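Local coordinates for peridinin-chlorophyll A protein (Amphidinium carterae, PDB 2C9E) that probably serves as a water-soluble antenna that captures blue-green sunlight, holding peridinin and chlorophyll a among its many helices, at residues A13-A18 and A85-F90. Sequence-based numbering, arbitrary orientation.
Sequences ATYPIA and ASKEDF. With DGD (digalactosyl diacyl glycerol (dgdg)), chain G.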
loop_
_atom_site.group_PDB
_atom_site.type_symbol
_atom_site.label_atom_id
_atom_site.label_comp_id
_atom_site.label_asym_id
_atom_site.label_seq_id
_atom_site.Cartn_x
_atom_site.Cartn_y
_atom_site.Cartn_z
ATOM N N ALA A 13 -20.740 -13.032 -8.223
ATOM C CA ALA A 13 -20.016 -14.271 -8.219
ATOM C C ALA A 13 -19.015 -14.446 -7.081
ATOM O O ALA A 13 -18.745 -15.585 -6.649
ATOM C CB ALA A 13 -19.304 -14.437 -9.589
ATOM N N THR A 14 -18.488 -13.323 -6.583
ATOM C CA THR A 14 -17.429 -13.365 -5.593
ATOM C C THR A 14 -17.782 -13.152 -4.133
ATOM O O THR A 14 -17.061 -13.642 -3.229
ATOM C CB THR A 14 -16.343 -12.368 -5.983
ATOM O OG1 THR A 14 -16.924 -11.072 -6.191
ATOM C CG2 THR A 14 -15.678 -12.797 -7.262
ATOM N N TYR A 15 -18.891 -12.444 -3.899
ATOM C CA TYR A 15 -19.313 -12.141 -2.551
ATOM C C TYR A 15 -19.402 -13.390 -1.702
ATOM O O TYR A 15 -18.884 -13.402 -0.600
ATOM C CB TYR A 15 -20.665 -11.397 -2.539
ATOM C CG TYR A 15 -20.985 -10.832 -1.182
ATOM C CD1 TYR A 15 -20.409 -9.627 -0.750
ATOM C CD2 TYR A 15 -21.793 -11.537 -0.281
ATOM C CE1 TYR A 15 -20.625 -9.140 0.534
ATOM C CE2 TYR A 15 -22.017 -11.058 1.022
ATOM C CZ TYR A 15 -21.435 -9.861 1.426
ATOM O OH TYR A 15 -21.653 -9.393 2.714
ATOM N N PRO A 16 -20.035 -14.473 -2.200
ATOM C CA PRO A 16 -20.135 -15.706 -1.377
ATOM C C PRO A 16 -18.779 -16.331 -1.061
ATOM O O PRO A 16 -18.595 -16.971 -0.024
ATOM C CB PRO A 16 -21.017 -16.650 -2.234
ATOM C CG PRO A 16 -21.792 -15.730 -3.097
ATOM C CD PRO A 16 -20.749 -14.658 -3.482
ATOM N N ILE A 17 -17.821 -16.180 -1.968
ATOM C CA ILE A 17 -16.474 -16.706 -1.709
ATOM C C ILE A 17 -15.817 -15.801 -0.664
ATOM O O ILE A 17 -15.153 -16.276 0.266
ATOM C CB ILE A 17 -15.623 -16.698 -3.012
ATOM C CG1 ILE A 17 -16.284 -17.642 -4.037
ATOM C CG2 ILE A 17 -14.126 -17.015 -2.671
ATOM C CD1 ILE A 17 -15.644 -17.653 -5.456
ATOM N N ALA A 18 -15.992 -14.490 -0.836
ATOM C CA ALA A 18 -15.462 -13.508 0.110
ATOM C C ALA A 18 -15.954 -13.787 1.559
ATOM O O ALA A 18 -15.181 -13.682 2.543
ATOM C CB ALA A 18 -15.894 -12.114 -0.325
ATOM N N ALA A 85 -17.610 -6.847 4.454
ATOM C CA ALA A 85 -18.403 -5.679 4.031
ATOM C C ALA A 85 -19.790 -6.092 3.607
ATOM O O ALA A 85 -20.048 -7.274 3.409
ATOM C CB ALA A 85 -17.720 -4.949 2.850
ATOM N N SER A 86 -20.646 -5.094 3.393
ATOM C CA SER A 86 -22.032 -5.305 2.946
ATOM C C SER A 86 -22.010 -5.652 1.443
ATOM O O SER A 86 -21.038 -5.332 0.754
ATOM C CB SER A 86 -22.872 -4.021 3.267
ATOM O OG SER A 86 -22.694 -2.901 2.405
ATOM N N LYS A 87 -23.041 -6.335 0.933
ATOM C CA LYS A 87 -23.051 -6.671 -0.493
ATOM C C LYS A 87 -23.014 -5.345 -1.281
ATOM O O LYS A 87 -22.443 -5.234 -2.376
ATOM C CB LYS A 87 -24.332 -7.439 -0.880
ATOM C CG LYS A 87 -24.445 -8.893 -0.397
ATOM C CD LYS A 87 -25.714 -9.622 -0.926
ATOM C CE LYS A 87 -25.729 -11.107 -0.520
ATOM N NZ LYS A 87 -26.913 -11.841 -1.079
ATOM N N GLU A 88 -23.662 -4.338 -0.710
ATOM C CA GLU A 88 -23.715 -3.022 -1.302
ATOM C C GLU A 88 -22.329 -2.388 -1.354
ATOM O O GLU A 88 -21.888 -1.986 -2.416
ATOM C CB GLU A 88 -24.669 -2.144 -0.490
ATOM C CG GLU A 88 -24.715 -0.722 -0.964
ATOM C CD GLU A 88 -25.645 0.149 -0.136
ATOM O OE1 GLU A 88 -26.889 -0.090 -0.140
ATOM O OE2 GLU A 88 -25.116 1.077 0.516
ATOM N N ASP A 89 -21.648 -2.297 -0.219
ATOM C CA ASP A 89 -20.312 -1.680 -0.178
ATOM C C ASP A 89 -19.301 -2.476 -1.009
ATOM O O ASP A 89 -18.436 -1.878 -1.671
ATOM C CB ASP A 89 -19.779 -1.539 1.270
ATOM C CG ASP A 89 -20.621 -0.587 2.135
ATOM O OD1 ASP A 89 -21.467 0.144 1.581
ATOM O OD2 ASP A 89 -20.425 -0.564 3.370
ATOM N N PHE A 90 -19.445 -3.809 -0.970
ATOM C CA PHE A 90 -18.603 -4.727 -1.726
ATOM C C PHE A 90 -18.720 -4.465 -3.206
ATOM O O PHE A 90 -17.717 -4.267 -3.888
ATOM C CB PHE A 90 -19.000 -6.181 -1.483
ATOM C CG PHE A 90 -18.048 -7.185 -2.115
ATOM C CD1 PHE A 90 -16.790 -7.420 -1.543
ATOM C CD2 PHE A 90 -18.431 -7.916 -3.262
ATOM C CE1 PHE A 90 -15.904 -8.387 -2.085
ATOM C CE2 PHE A 90 -17.570 -8.879 -3.820
ATOM C CZ PHE A 90 -16.293 -9.124 -3.224
HETATM C C1A DGD G . -3.327 -11.451 -10.260
HETATM C C2A DGD G . -2.935 -10.848 -8.933
HETATM C C3A DGD G . -1.708 -9.883 -9.065
HETATM C C4A DGD G . -1.567 -8.989 -7.865
HETATM C C5A DGD G . -1.007 -7.629 -8.232
HETATM C C6A DGD G . -0.679 -6.786 -7.029
HETATM C C7A DGD G . -1.909 -6.322 -6.252
HETATM C C8A DGD G . -1.573 -5.893 -4.766
HETATM C C9A DGD G . -1.718 -4.325 -4.540
HETATM C CAA DGD G . -3.051 -3.967 -3.927
HETATM C CBA DGD G . -3.315 -2.494 -3.582
HETATM C CCA DGD G . -2.408 -1.832 -2.545
HETATM C CDA DGD G . -2.966 -0.407 -2.266
HETATM C CEA DGD G . -2.208 0.410 -1.209
HETATM C CFA DGD G . -2.319 -0.140 0.247
HETATM C CGA DGD G . -3.402 0.603 1.051
HETATM C CHA DGD G . -3.854 -0.150 2.301
HETATM C CIA DGD G . -4.038 -1.648 2.123
HETATM O O1A DGD G . -2.484 -11.421 -11.165
HETATM C C1B DGD G . -7.716 -13.976 -10.572
HETATM C C2B DGD G . -8.932 -13.230 -10.089
HETATM C C3B DGD G . -9.663 -13.974 -8.979
HETATM C C4B DGD G . -10.505 -15.118 -9.546
HETATM C C5B DGD G . -11.792 -15.338 -8.791
HETATM C C6B DGD G . -11.736 -16.684 -8.080
HETATM C C7B DGD G . -11.925 -16.532 -6.561
HETATM C C8B DGD G . -12.612 -15.246 -6.198
HETATM C C9B DGD G . -11.789 -14.393 -5.254
HETATM C CAB DGD G . -12.656 -14.021 -4.043
HETATM C CBB DGD G . -11.977 -13.050 -3.152
HETATM C CCB DGD G . -12.975 -12.064 -2.645
HETATM C CDB DGD G . -12.613 -10.648 -3.043
HETATM C CEB DGD G . -13.360 -10.260 -4.259
HETATM C CFB DGD G . -12.666 -10.679 -5.511
HETATM C CGB DGD G . -11.348 -9.940 -5.695
HETATM C CHB DGD G . -10.535 -10.570 -6.818
HETATM C CIB DGD G . -9.520 -11.615 -6.318
HETATM O O1B DGD G . -7.450 -15.089 -10.063
HETATM O O1G DGD G . -4.165 -12.458 -10.306
HETATM C C1G DGD G . -4.433 -12.913 -11.590
HETATM C C2G DGD G . -5.540 -13.958 -11.438
HETATM O O2G DGD G . -6.771 -13.213 -11.075
HETATM C C3G DGD G . -5.677 -14.710 -12.769
HETATM O O3G DGD G . -4.529 -15.591 -12.701
HETATM C C1D DGD G . -4.258 -16.283 -13.900
HETATM C C2D DGD G . -2.786 -16.824 -13.880
HETATM O O2D DGD G . -1.876 -15.724 -13.842
HETATM C C3D DGD G . -2.548 -17.578 -15.167
HETATM O O3D DGD G . -1.198 -18.083 -15.197
HETATM C C4D DGD G . -3.594 -18.687 -15.348
HETATM O O4D DGD G . -3.446 -19.682 -14.349
HETATM C C5D DGD G . -4.980 -18.093 -15.206
HETATM O O5D DGD G . -6.175 -19.891 -16.230
HETATM C C6D DGD G . -5.973 -19.216 -15.006
HETATM O O6D DGD G . -5.164 -17.375 -13.989
HETATM C C1E DGD G . -6.077 -21.314 -16.044
HETATM C C2E DGD G . -5.497 -21.931 -17.306
HETATM O O2E DGD G . -4.165 -21.412 -17.522
HETATM C C3E DGD G . -6.440 -21.515 -18.485
HETATM O O3E DGD G . -6.026 -22.149 -19.701
HETATM C C4E DGD G . -7.857 -21.951 -18.127
HETATM O O4E DGD G . -7.847 -23.355 -17.872
HETATM C C5E DGD G . -8.264 -21.225 -16.827
HETATM O O6E DGD G . -7.414 -21.835 -15.861
HETATM C C6E DGD G . -9.722 -21.536 -16.465
HETATM O O5E DGD G . -10.629 -20.815 -17.305
#
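One face of the Tyr15 ring lies under the aliphatic chain of Lys87, whose CG sits 3.6 Å from the ring centroid, almost on its normal, in a CH-pi contact. The two side chains cross at about a right angle; the methylenes of Lys87, at an exposed site, supply the apolar surface over the ring. Ala85 O lies at the edge of Tyr15, which is also turned toward the face of Phe90 in a T-shaped stack, centroids 5.4 Å apart and planes at 77°. At Phe90's own edge lie Thr14 OG1, 3.3 Å from Phe90 CE2, and an acyl chain of the bound digalactosyl diacyl glycerol, DGD, whose pocket includes Ile17, Ala18 and Phe90; DGD CEB is 3.3 Å from Phe90 CZ. The Thr14 hydroxyl hydrogen-bonds chiefly to Phe10 O, one turn back, and can therefore adjoin an apolar ring. In this all-helical fold the contact joins the end of helix 2-18 to the start of helix 87-102, where Ser86 is the N-cap, its OG accepting from Asp89 N. Tyr15 turns its CG away from the backbone N (chi1 -169°), which carries the OH to the residue before the N-cap, where it donates to Ala85 O at 2.7 Å, in the carbonyl plane. A phenylalanine here would probably keep the stack but leave Ala85 O without this donor. Small Ala18 leaves room for both Phe90 and the lipid.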